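Local coordinates for protein aminoglycoside acetyltransferase meta-AAC0020 (Uncultured bacterium, PDB 5F48) that probably transfers an acetyl group from acetyl-coenzyme A to an amino group of aminoglycoside antibiotics, at residues A33-K38 and D91-T96; N9-E14 and F60-E65; G70-Y75 and A87-L92. All blocks are in the same frame, centred on the assembly; numbering follows the deposited sequence.

Contact 1: residues A33-K38 and D91-T96; sequences AVFEMK and DLAVDT. With COA (coenzyme A), chain G.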
loop_
_atom_site.group_PDB
_atom_site.type_symbol
_atom_site.label_atom_id
_atom_site.label_comp_id
_atom_site.label_asym_id
_atom_site.label_seq_id
_atom_site.Cartn_x
_atom_site.Cartn_y
_atom_site.Cartn_z
ATOM N N ALA B 33 -17.558 -11.187 8.420
ATOM C CA ALA B 33 -18.898 -10.831 8.884
ATOM C C ALA B 33 -19.239 -9.380 8.552
ATOM O O ALA B 33 -20.264 -9.096 7.932
ATOM C CB ALA B 33 -19.018 -11.065 10.382
ATOM N N VAL B 34 -18.362 -8.469 8.955
ATOM C CA VAL B 34 -18.653 -7.044 8.858
ATOM C C VAL B 34 -18.721 -6.622 7.402
ATOM O O VAL B 34 -19.601 -5.863 7.015
ATOM C CB VAL B 34 -17.613 -6.218 9.629
ATOM C CG1 VAL B 34 -17.856 -4.717 9.462
ATOM C CG2 VAL B 34 -17.686 -6.593 11.102
ATOM N N PHE B 35 -17.819 -7.152 6.588
ATOM C CA PHE B 35 -17.810 -6.825 5.170
ATOM C C PHE B 35 -18.809 -7.699 4.405
ATOM O O PHE B 35 -18.977 -7.529 3.204
ATOM C CB PHE B 35 -16.398 -6.990 4.596
ATOM C CG PHE B 35 -15.369 -6.108 5.244
ATOM C CD1 PHE B 35 -15.676 -4.803 5.594
ATOM C CD2 PHE B 35 -14.093 -6.584 5.518
ATOM C CE1 PHE B 35 -14.724 -3.982 6.192
ATOM C CE2 PHE B 35 -13.146 -5.771 6.131
ATOM C CZ PHE B 35 -13.466 -4.469 6.466
ATOM N N GLU B 36 -19.466 -8.620 5.112
ATOM C CA GLU B 36 -20.458 -9.522 4.525
ATOM C C GLU B 36 -19.930 -10.271 3.293
ATOM O O GLU B 36 -20.602 -10.368 2.262
ATOM C CB GLU B 36 -21.727 -8.738 4.184
ATOM C CG GLU B 36 -22.456 -8.252 5.421
ATOM C CD GLU B 36 -23.631 -7.360 5.107
ATOM O OE1 GLU B 36 -24.003 -7.254 3.922
ATOM O OE2 GLU B 36 -24.170 -6.747 6.045
ATOM N N MET B 37 -18.727 -10.820 3.418
ATOM C CA MET B 37 -18.078 -11.514 2.307
ATOM C C MET B 37 -18.795 -12.822 1.988
ATOM O O MET B 37 -19.201 -13.546 2.889
ATOM C CB MET B 37 -16.608 -11.776 2.641
ATOM C CG MET B 37 -15.851 -10.517 3.067
ATOM S SD MET B 37 -14.122 -10.809 3.537
ATOM C CE MET B 37 -13.494 -11.433 1.974
ATOM N N LYS B 38 -18.955 -13.123 0.707
ATOM C CA LYS B 38 -19.625 -14.353 0.313
ATOM C C LYS B 38 -18.632 -15.408 -0.181
ATOM O O LYS B 38 -17.646 -15.091 -0.847
ATOM C CB LYS B 38 -20.679 -14.068 -0.768
ATOM C CG LYS B 38 -21.752 -13.068 -0.343
ATOM C CD LYS B 38 -22.992 -13.196 -1.199
ATOM C CE LYS B 38 -24.112 -12.310 -0.665
ATOM N NZ LYS B 38 -25.416 -12.697 -1.237
ATOM N N ASP B 91 -7.292 -2.654 6.223
ATOM C CA ASP B 91 -8.657 -2.960 6.639
ATOM C C ASP B 91 -8.878 -2.459 8.051
ATOM O O ASP B 91 -7.978 -2.557 8.880
ATOM C CB ASP B 91 -8.926 -4.468 6.590
ATOM C CG ASP B 91 -9.464 -4.936 5.249
ATOM O OD1 ASP B 91 -10.142 -4.140 4.558
ATOM O OD2 ASP B 91 -9.222 -6.114 4.901
ATOM N N LEU B 92 -10.074 -1.934 8.319
ATOM C CA LEU B 92 -10.502 -1.614 9.691
ATOM C C LEU B 92 -11.988 -1.951 9.824
ATOM O O LEU B 92 -12.792 -1.590 8.966
ATOM C CB LEU B 92 -10.254 -0.137 10.037
ATOM C CG LEU B 92 -10.984 0.510 11.239
ATOM C CD1 LEU B 92 -10.580 -0.096 12.578
ATOM C CD2 LEU B 92 -10.747 2.010 11.264
ATOM N N ALA B 93 -12.342 -2.673 10.880
ATOM C CA ALA B 93 -13.734 -3.029 11.101
ATOM C C ALA B 93 -13.997 -3.191 12.589
ATOM O O ALA B 93 -13.084 -3.552 13.350
ATOM C CB ALA B 93 -14.090 -4.320 10.360
ATOM N N VAL B 94 -15.234 -2.902 12.989
ATOM C CA VAL B 94 -15.708 -3.174 14.338
ATOM C C VAL B 94 -16.987 -3.998 14.219
ATOM O O VAL B 94 -17.842 -3.695 13.377
ATOM C CB VAL B 94 -15.959 -1.867 15.138
ATOM C CG1 VAL B 94 -16.673 -2.159 16.425
ATOM C CG2 VAL B 94 -14.625 -1.123 15.419
ATOM N N ASP B 95 -17.098 -5.052 15.032
ATOM C CA ASP B 95 -18.314 -5.863 15.115
ATOM C C ASP B 95 -19.572 -4.989 15.115
ATOM O O ASP B 95 -19.612 -3.972 15.809
ATOM C CB ASP B 95 -18.272 -6.717 16.381
ATOM C CG ASP B 95 -19.413 -7.692 16.468
ATOM O OD1 ASP B 95 -20.564 -7.255 16.659
ATOM O OD2 ASP B 95 -19.153 -8.913 16.373
ATOM N N THR B 96 -20.582 -5.373 14.335
ATOM C CA THR B 96 -21.773 -4.538 14.185
ATOM C C THR B 96 -22.471 -4.275 15.516
ATOM O O THR B 96 -23.044 -3.212 15.713
ATOM C CB THR B 96 -22.819 -5.163 13.209
ATOM O OG1 THR B 96 -23.289 -6.412 13.724
ATOM C CG2 THR B 96 -22.213 -5.392 11.842
HETATM N N1A COA G . -22.663 6.166 10.564
HETATM C C2A COA G . -21.415 6.511 10.227
HETATM N N3A COA G . -20.564 7.137 11.034
HETATM C C4A COA G . -21.000 7.441 12.261
HETATM C C5A COA G . -22.289 7.117 12.704
HETATM C C6A COA G . -23.132 6.444 11.772
HETATM N N6A COA G . -24.434 6.088 12.139
HETATM N N7A COA G . -22.412 7.557 14.005
HETATM C C8A COA G . -21.249 8.124 14.347
HETATM N N9A COA G . -20.404 8.059 13.290
HETATM C C1B COA G . -19.042 8.497 13.171
HETATM C C2B COA G . -18.742 9.816 14.111
HETATM O O2B COA G . -18.412 10.892 13.208
HETATM C C3B COA G . -17.749 9.484 14.853
HETATM O O3B COA G . -17.693 10.162 16.187
HETATM P P3B COA G . -18.253 11.603 16.537
HETATM O O7A COA G . -18.731 12.380 15.330
HETATM O O8A COA G . -17.173 12.417 17.199
HETATM O O9A COA G . -19.392 11.415 17.484
HETATM C C4B COA G . -17.834 7.927 14.993
HETATM O O4B COA G . -18.315 7.534 13.583
HETATM C C5B COA G . -16.617 7.302 15.197
HETATM O O5B COA G . -16.506 6.707 16.454
HETATM P P1A COA G . -16.265 5.179 16.679
HETATM O O1A COA G . -17.274 4.773 17.736
HETATM O O2A COA G . -14.880 4.934 17.194
HETATM O O3A COA G . -16.586 4.333 15.408
HETATM P P2A COA G . -16.643 2.781 15.227
HETATM O O4A COA G . -18.035 2.361 14.752
HETATM O O5A COA G . -16.259 1.953 16.444
HETATM O O6A COA G . -15.531 2.559 14.082
HETATM C CBP COA G . -15.881 1.543 12.071
HETATM C CCP COA G . -15.451 1.270 13.502
HETATM C CDP COA G . -16.002 3.075 11.977
HETATM C CEP COA G . -14.756 0.988 11.226
HETATM C CAP COA G . -17.200 0.809 11.956
HETATM O OAP COA G . -18.340 1.632 12.082
HETATM C C9P COA G . -17.272 -0.240 10.869
HETATM O O9P COA G . -16.633 -1.271 10.972
HETATM N N8P COA G . -18.108 -0.012 9.742
HETATM C C7P COA G . -18.244 -1.025 8.678
HETATM C C6P COA G . -16.915 -1.335 8.035
HETATM C C5P COA G . -16.111 -0.165 7.507
HETATM O O5P COA G . -16.664 0.691 6.866
HETATM N N4P COA G . -14.686 -0.068 7.766
HETATM C C3P COA G . -13.901 1.050 7.245
HETATM C C2P COA G . -13.434 0.750 5.793
HETATM S S1P COA G . -12.409 -0.750 5.721
#

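Contact 2: residues N9-E14 and F60-E65; sequences NFLKIE and FVALLE. With MG (magnesium ion), chain H.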
loop_
_atom_site.group_PDB
_atom_site.type_symbol
_atom_site.label_atom_id
_atom_site.label_comp_id
_atom_site.label_asym_id
_atom_site.label_seq_id
_atom_site.Cartn_x
_atom_site.Cartn_y
_atom_site.Cartn_z
ATOM N N ASN B 9 -13.101 0.875 30.495
ATOM C CA ASN B 9 -12.345 0.139 31.510
ATOM C C ASN B 9 -12.069 -1.304 31.110
ATOM O O ASN B 9 -11.117 -1.917 31.585
ATOM C CB ASN B 9 -13.089 0.146 32.847
ATOM C CG ASN B 9 -13.345 1.541 33.366
ATOM O OD1 ASN B 9 -13.529 2.481 32.593
ATOM N ND2 ASN B 9 -13.367 1.683 34.687
ATOM N N PHE B 10 -12.911 -1.846 30.239
ATOM C CA PHE B 10 -12.799 -3.244 29.866
ATOM C C PHE B 10 -12.272 -3.429 28.438
ATOM O O PHE B 10 -11.875 -4.526 28.069
ATOM C CB PHE B 10 -14.155 -3.937 30.025
ATOM C CG PHE B 10 -14.776 -3.748 31.388
ATOM C CD1 PHE B 10 -14.345 -4.494 32.472
ATOM C CD2 PHE B 10 -15.785 -2.823 31.582
ATOM C CE1 PHE B 10 -14.910 -4.327 33.727
ATOM C CE2 PHE B 10 -16.352 -2.650 32.836
ATOM C CZ PHE B 10 -15.911 -3.404 33.906
ATOM N N LEU B 11 -12.259 -2.368 27.638
ATOM C CA LEU B 11 -11.771 -2.515 26.262
ATOM C C LEU B 11 -10.260 -2.415 26.239
ATOM O O LEU B 11 -9.669 -1.491 26.810
ATOM C CB LEU B 11 -12.371 -1.468 25.320
ATOM C CG LEU B 11 -12.078 -1.688 23.831
ATOM C CD1 LEU B 11 -12.745 -2.966 23.362
ATOM C CD2 LEU B 11 -12.565 -0.504 23.026
ATOM N N LYS B 12 -9.645 -3.379 25.576
ATOM C CA LYS B 12 -8.196 -3.422 25.450
ATOM C C LYS B 12 -7.793 -3.517 23.989
ATOM O O LYS B 12 -8.406 -4.247 23.211
ATOM C CB LYS B 12 -7.633 -4.598 26.250
ATOM C CG LYS B 12 -6.383 -5.181 25.649
ATOM C CD LYS B 12 -5.671 -6.137 26.588
ATOM C CE LYS B 12 -4.363 -6.585 25.946
ATOM N NZ LYS B 12 -3.574 -5.391 25.523
ATOM N N ILE B 13 -6.770 -2.751 23.618
ATOM C CA ILE B 13 -6.170 -2.836 22.294
ATOM C C ILE B 13 -4.863 -3.628 22.382
ATOM O O ILE B 13 -4.053 -3.388 23.273
ATOM C CB ILE B 13 -5.906 -1.439 21.721
ATOM C CG1 ILE B 13 -7.211 -0.630 21.758
ATOM C CG2 ILE B 13 -5.356 -1.532 20.310
ATOM C CD1 ILE B 13 -8.295 -1.254 20.908
ATOM N N GLU B 14 -4.696 -4.589 21.480
ATOM C CA GLU B 14 -3.523 -5.474 21.452
ATOM C C GLU B 14 -2.917 -5.506 20.042
ATOM O O GLU B 14 -3.616 -5.706 19.066
ATOM C CB GLU B 14 -3.905 -6.893 21.899
ATOM C CG GLU B 14 -2.825 -7.957 21.681
ATOM C CD GLU B 14 -3.234 -9.321 22.210
ATOM O OE1 GLU B 14 -4.285 -9.403 22.882
ATOM O OE2 GLU B 14 -2.512 -10.315 21.963
ATOM N N PHE B 60 -3.694 -4.813 14.744
ATOM C CA PHE B 60 -4.165 -4.382 16.054
ATOM C C PHE B 60 -5.591 -4.924 16.242
ATOM O O PHE B 60 -6.376 -4.903 15.309
ATOM C CB PHE B 60 -4.134 -2.854 16.162
ATOM C CG PHE B 60 -2.750 -2.255 16.019
ATOM C CD1 PHE B 60 -2.165 -2.104 14.761
ATOM C CD2 PHE B 60 -2.040 -1.835 17.142
ATOM C CE1 PHE B 60 -0.890 -1.561 14.618
ATOM C CE2 PHE B 60 -0.761 -1.279 17.011
ATOM C CZ PHE B 60 -0.187 -1.136 15.745
ATOM N N VAL B 61 -5.920 -5.428 17.428
ATOM C CA VAL B 61 -7.265 -5.921 17.677
ATOM C C VAL B 61 -7.865 -5.248 18.903
ATOM O O VAL B 61 -7.156 -4.777 19.778
ATOM C CB VAL B 61 -7.295 -7.458 17.891
ATOM C CG1 VAL B 61 -6.803 -8.186 16.662
ATOM C CG2 VAL B 61 -6.489 -7.857 19.140
ATOM N N ALA B 62 -9.186 -5.200 18.955
ATOM C CA ALA B 62 -9.866 -4.613 20.079
ATOM C C ALA B 62 -10.526 -5.752 20.839
ATOM O O ALA B 62 -11.178 -6.612 20.246
ATOM C CB ALA B 62 -10.873 -3.599 19.627
ATOM N N LEU B 63 -10.332 -5.777 22.144
ATOM C CA LEU B 63 -10.785 -6.909 22.928
ATOM C C LEU B 63 -11.706 -6.498 24.058
ATOM O O LEU B 63 -11.434 -5.565 24.811
ATOM C CB LEU B 63 -9.591 -7.673 23.505
ATOM C CG LEU B 63 -8.814 -8.591 22.568
ATOM C CD1 LEU B 63 -7.466 -8.845 23.164
ATOM C CD2 LEU B 63 -9.543 -9.897 22.359
ATOM N N LEU B 64 -12.806 -7.226 24.161
ATOM C CA LEU B 64 -13.672 -7.157 25.316
ATOM C C LEU B 64 -13.541 -8.497 26.012
ATOM O O LEU B 64 -14.044 -9.505 25.513
ATOM C CB LEU B 64 -15.112 -6.871 24.910
ATOM C CG LEU B 64 -15.544 -5.411 24.921
ATOM C CD1 LEU B 64 -17.054 -5.311 24.639
ATOM C CD2 LEU B 64 -15.215 -4.795 26.274
ATOM N N GLU B 65 -12.844 -8.500 27.145
ATOM C CA GLU B 65 -12.353 -9.731 27.752
ATOM C C GLU B 65 -11.535 -10.508 26.724
ATOM O O GLU B 65 -10.530 -9.998 26.220
ATOM C CB GLU B 65 -13.505 -10.564 28.312
ATOM C CG GLU B 65 -14.304 -9.802 29.360
ATOM C CD GLU B 65 -15.146 -10.699 30.234
ATOM O OE1 GLU B 65 -15.263 -11.902 29.922
ATOM O OE2 GLU B 65 -15.685 -10.199 31.241
HETATM MG MG MG H . -0.764 -11.576 22.035
HETATM O O HOH W 1 -0.446 -10.731 23.929
HETATM O O HOH W 2 -1.869 -12.821 23.441
HETATM O O HOH W 3 0.325 -9.749 21.618
#

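Contact 3: residues G70-Y75 and A87-L92; sequences GGLTSY and AYIYDL. With COA (coenzyme A), chain G.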
loop_
_atom_site.group_PDB
_atom_site.type_symbol
_atom_site.label_atom_id
_atom_site.label_comp_id
_atom_site.label_asym_id
_atom_site.label_seq_id
_atom_site.Cartn_x
_atom_site.Cartn_y
_atom_site.Cartn_z
ATOM N N GLY B 70 -13.138 -5.939 17.243
ATOM C CA GLY B 70 -12.695 -5.110 16.146
ATOM C C GLY B 70 -11.228 -5.314 15.864
ATOM O O GLY B 70 -10.519 -5.952 16.634
ATOM N N GLY B 71 -10.751 -4.750 14.767
ATOM C CA GLY B 71 -9.332 -4.857 14.463
ATOM C C GLY B 71 -8.961 -4.068 13.232
ATOM O O GLY B 71 -9.825 -3.536 12.529
ATOM N N LEU B 72 -7.661 -3.959 12.985
ATOM C CA LEU B 72 -7.203 -3.392 11.729
ATOM C C LEU B 72 -5.861 -3.981 11.365
ATOM O O LEU B 72 -5.077 -4.356 12.238
ATOM C CB LEU B 72 -7.128 -1.856 11.770
ATOM C CG LEU B 72 -6.020 -0.995 12.400
ATOM C CD1 LEU B 72 -4.645 -1.035 11.664
ATOM C CD2 LEU B 72 -6.508 0.452 12.459
ATOM N N THR B 73 -5.629 -4.060 10.062
ATOM C CA THR B 73 -4.390 -4.562 9.501
ATOM C C THR B 73 -3.670 -3.402 8.849
ATOM O O THR B 73 -4.314 -2.469 8.339
ATOM C CB THR B 73 -4.645 -5.645 8.453
ATOM O OG1 THR B 73 -5.450 -5.088 7.413
ATOM C CG2 THR B 73 -5.377 -6.797 9.053
ATOM N N SER B 74 -2.340 -3.465 8.843
ATOM C CA SER B 74 -1.542 -2.393 8.256
ATOM C C SER B 74 -0.233 -2.912 7.672
ATOM O O SER B 74 0.327 -3.891 8.168
ATOM C CB SER B 74 -1.256 -1.316 9.301
ATOM O OG SER B 74 -0.425 -1.813 10.336
ATOM N N TYR B 75 0.238 -2.261 6.606
ATOM C CA TYR B 75 1.485 -2.656 5.935
ATOM C C TYR B 75 2.525 -1.555 6.026
ATOM O O TYR B 75 2.196 -0.381 5.878
ATOM C CB TYR B 75 1.252 -2.958 4.460
ATOM C CG TYR B 75 0.369 -4.133 4.199
ATOM C CD1 TYR B 75 -1.016 -3.986 4.158
ATOM C CD2 TYR B 75 0.904 -5.384 3.981
ATOM C CE1 TYR B 75 -1.827 -5.054 3.883
ATOM C CE2 TYR B 75 0.101 -6.459 3.739
ATOM C CZ TYR B 75 -1.269 -6.285 3.684
ATOM O OH TYR B 75 -2.073 -7.350 3.431
ATOM N N ALA B 87 3.175 3.899 6.901
ATOM C CA ALA B 87 2.268 2.793 7.195
ATOM C C ALA B 87 0.924 2.952 6.467
ATOM O O ALA B 87 0.337 4.040 6.414
ATOM C CB ALA B 87 2.030 2.678 8.685
ATOM N N TYR B 88 0.451 1.841 5.928
ATOM C CA TYR B 88 -0.766 1.787 5.128
ATOM C C TYR B 88 -1.772 0.928 5.879
ATOM O O TYR B 88 -1.602 -0.276 5.940
ATOM C CB TYR B 88 -0.449 1.180 3.753
ATOM C CG TYR B 88 -1.610 0.979 2.794
ATOM C CD1 TYR B 88 -2.812 1.692 2.913
ATOM C CD2 TYR B 88 -1.488 0.083 1.754
ATOM C CE1 TYR B 88 -3.853 1.491 2.006
ATOM C CE2 TYR B 88 -2.500 -0.119 0.865
ATOM C CZ TYR B 88 -3.681 0.569 0.984
ATOM O OH TYR B 88 -4.654 0.310 0.033
ATOM N N ILE B 89 -2.784 1.549 6.473
ATOM C CA ILE B 89 -3.900 0.821 7.071
ATOM C C ILE B 89 -4.768 0.274 5.965
ATOM O O ILE B 89 -5.304 1.036 5.159
ATOM C CB ILE B 89 -4.751 1.734 7.975
ATOM C CG1 ILE B 89 -3.904 2.291 9.122
ATOM C CG2 ILE B 89 -6.019 0.993 8.470
ATOM C CD1 ILE B 89 -4.625 3.365 9.971
ATOM N N TYR B 90 -4.900 -1.043 5.909
ATOM C CA TYR B 90 -5.577 -1.676 4.796
ATOM C C TYR B 90 -7.047 -1.945 5.127
ATOM O O TYR B 90 -7.938 -1.509 4.401
ATOM C CB TYR B 90 -4.861 -2.966 4.413
ATOM C CG TYR B 90 -5.371 -3.589 3.142
ATOM C CD1 TYR B 90 -5.013 -3.081 1.897
ATOM C CD2 TYR B 90 -6.221 -4.677 3.187
ATOM C CE1 TYR B 90 -5.491 -3.646 0.746
ATOM C CE2 TYR B 90 -6.705 -5.241 2.050
ATOM C CZ TYR B 90 -6.336 -4.730 0.826
ATOM O OH TYR B 90 -6.831 -5.320 -0.307
ATOM N N ASP B 91 -7.292 -2.654 6.223
ATOM C CA ASP B 91 -8.657 -2.960 6.639
ATOM C C ASP B 91 -8.878 -2.459 8.051
ATOM O O ASP B 91 -7.978 -2.557 8.880
ATOM C CB ASP B 91 -8.926 -4.468 6.590
ATOM C CG ASP B 91 -9.464 -4.936 5.249
ATOM O OD1 ASP B 91 -10.142 -4.140 4.558
ATOM O OD2 ASP B 91 -9.222 -6.114 4.901
ATOM N N LEU B 92 -10.074 -1.934 8.319
ATOM C CA LEU B 92 -10.502 -1.614 9.691
ATOM C C LEU B 92 -11.988 -1.951 9.824
ATOM O O LEU B 92 -12.792 -1.590 8.966
ATOM C CB LEU B 92 -10.254 -0.137 10.037
ATOM C CG LEU B 92 -10.984 0.510 11.239
ATOM C CD1 LEU B 92 -10.580 -0.096 12.578
ATOM C CD2 LEU B 92 -10.747 2.010 11.264
HETATM N N1A COA G . -22.663 6.166 10.564
HETATM C C2A COA G . -21.415 6.511 10.227
HETATM N N3A COA G . -20.564 7.137 11.034
HETATM C C4A COA G . -21.000 7.441 12.261
HETATM C C5A COA G . -22.289 7.117 12.704
HETATM C C6A COA G . -23.132 6.444 11.772
HETATM N N6A COA G . -24.434 6.088 12.139
HETATM N N7A COA G . -22.412 7.557 14.005
HETATM C C8A COA G . -21.249 8.124 14.347
HETATM N N9A COA G . -20.404 8.059 13.290
HETATM C C1B COA G . -19.042 8.497 13.171
HETATM C C2B COA G . -18.742 9.816 14.111
HETATM O O2B COA G . -18.412 10.892 13.208
HETATM C C3B COA G . -17.749 9.484 14.853
HETATM O O3B COA G . -17.693 10.162 16.187
HETATM P P3B COA G . -18.253 11.603 16.537
HETATM O O7A COA G . -18.731 12.380 15.330
HETATM O O8A COA G . -17.173 12.417 17.199
HETATM O O9A COA G . -19.392 11.415 17.484
HETATM C C4B COA G . -17.834 7.927 14.993
HETATM O O4B COA G . -18.315 7.534 13.583
HETATM C C5B COA G . -16.617 7.302 15.197
HETATM O O5B COA G . -16.506 6.707 16.454
HETATM P P1A COA G . -16.265 5.179 16.679
HETATM O O1A COA G . -17.274 4.773 17.736
HETATM O O2A COA G . -14.880 4.934 17.194
HETATM O O3A COA G . -16.586 4.333 15.408
HETATM P P2A COA G . -16.643 2.781 15.227
HETATM O O4A COA G . -18.035 2.361 14.752
HETATM O O5A COA G . -16.259 1.953 16.444
HETATM O O6A COA G . -15.531 2.559 14.082
HETATM C CBP COA G . -15.881 1.543 12.071
HETATM C CCP COA G . -15.451 1.270 13.502
HETATM C CDP COA G . -16.002 3.075 11.977
HETATM C CEP COA G . -14.756 0.988 11.226
HETATM C CAP COA G . -17.200 0.809 11.956
HETATM O OAP COA G . -18.340 1.632 12.082
HETATM C C9P COA G . -17.272 -0.240 10.869
HETATM O O9P COA G . -16.633 -1.271 10.972
HETATM N N8P COA G . -18.108 -0.012 9.742
HETATM C C7P COA G . -18.244 -1.025 8.678
HETATM C C6P COA G . -16.915 -1.335 8.035
HETATM C C5P COA G . -16.111 -0.165 7.507
HETATM O O5P COA G . -16.664 0.691 6.866
HETATM N N4P COA G . -14.686 -0.068 7.766
HETATM C C3P COA G . -13.901 1.050 7.245
HETATM C C2P COA G . -13.434 0.750 5.793
HETATM S S1P COA G . -12.409 -0.750 5.721
#

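Contact 1: residues A33-K38 and D91-T96
Val34 and Phe35 at the end of helix 21-34 meet Ala93 and Asp91 of strand 86-94 beside the pantetheine channel of a GNAT acetyltransferase, where the arm of coenzyme A runs along the strand edge. COA N4P donates to Leu92 O (2.7 Å) and Val94 N donates to COA O9P (2.9 Å), so the arm gives one bond and takes one, at alternate residues, much as a neighbouring strand would. Val34 spreads its two methyls over the near side of the strand. Its CG1, anti to the backbone N (chi1 176°), lies 3.9 Å from Ala93 CB and also touches COA C6P, while CG2 rests 3.7 Å from Val94 O. The small methyl of Ala93 lets both the valine and the phenylalanine come close: Phe35 CZ is 3.9 Å from that CB. The same ring presents its edge to Leu92 O, and CE1 adds a carbon contact with COA C6P at 3.9 Å. Phe35 CE2 approaches Asp91 OD1 (3.8 Å), with ring and carboxylate planes 40° apart. Asp91 is buried, and its OD2 is hydrogen-bonded to the hydroxyls of Tyr80 and Tyr81 of the second subunit. On the far side of the strand Leu92 and Val94 also touch the cofactor. A Schellman motif, with Glu36 at positive phi, ends the helix and turns the chain away. Around the contact, Phe31 and Leu30 of helix 21-34 pack on Ala93, Leu92 and Val94 lean on helix 103-117, and Tyr81 of the second subunit packs against Phe35, whose ring also meets that of Phe31.

Contact 2: residues N9-E14 and F60-E65
Ile13 and Ala62 face each other in the close-packed part of this strand pair, Ile13 CD1 lying 3.7 Å from Ala62 CB. The chi2 of -62° folds that methyl back over the neighbouring strand, and alanine is small enough to receive it. Leu11 CD1 adds to the same face, 4.0 Å from Leu64 CG, and helix 103-117 closes over it with Ile103 and Ala110. Strands 11-14 and 60-64 run antiparallel at the edge of the mixed GNAT sheet, and two hydrogen-bonded pairs hold them: Lys12 N to Leu63 O (2.9 Å) with Leu63 N to Lys12 O (2.7 Å), and Glu14 N to Val61 O with Val61 N to Glu14 O (2.8 Å). The other face is mixed in character. Val61 CG2 packs at 3.9 Å against Glu14 CB, the first carbon of the extended glutamate chain. Beyond it, Glu14 OE1 comes close to Leu63 CD1 (3.2 Å) and forms a salt bridge with Lys23, while OE2 binds a magnesium ion at 2.2 Å whose other ligands include Asp20 and three waters. A glutamate suits this place, carrying one oxygen to the metal and the other to a lysine. Exposed side chains pack more loosely: that of Lys12 bends at its last torsion to bring NZ to Ile13 O, above the carbonyl plane, and Phe10 touches Leu64 CD2 with its carbonyl O and CB while its ring leads away.

Contact 3: residues G70-Y75 and A87-L92
Thr73 and the Tyr90-Asp91 pair form a classic beta bulge in the antiparallel hairpin of strands 67-77 and 86-94, deep in the middle of the sheet. Thr73 O takes Tyr90 N (2.9 Å) while Thr73 N reaches past it to Asp91 O (3.0 Å), and Tyr90 is in a near-helical conformation (psi -55°). The extra residue leaves Asp91 N facing the threonine side chain, whose OG1 (chi1 59°) accepts a long bond from it (3.3 Å). Threonine supplies this second acceptor, which also bonds Tyr80 of the second subunit. A bulge in this strand is a known GNAT feature, next to where Leu92 O receives the pantetheine amide. Past the bulge regular pairing resumes, Tyr75 N to Tyr88 O and Tyr88 N to Tyr75 O both being 2.8 Å. The Tyr75 ring turns its edge to the face of Tyr90 in an offset T-shaped pair, planes at 87°, with Tyr75 CE1 3.7 Å from Tyr90 CB. Opposite these rings, branched apolar side chains fill the core: Leu72 CD1 meets Ile89 CG2 at 4.0 Å. That side lies under helix 103-117, with Thr111 on Leu72 and Ile108 on Ile89; on the tyrosine side Leu77 and Leu86 of the second subunit pack.

Overall arrangement
All three contacts reach one mixed sheet of order 11-15, 57-64, 67-77, 86-94, 122-128. Contact 2 joins the first two strands and contact 3 the next two, their centres about 16 Å apart, while contact 1 lays the end of helix 21-34 against strand 86-94, its centre about 13 Å from that of contact 3 and 17 Å from that of contact 2. Contacts 1 and 3 share Asp91 and Leu92 and reach both coenzyme A and the second subunit; backbone bonds tie contact 3 to contact 2 through strands 57-64 and 67-77. Along the chain contact 2 closes before contact 3 opens, whereas contacts 1 and 2 alternate. The cofactor-binding strand thus pairs with strand 67-77, meets helix 21-34 and has the second subunit beside it.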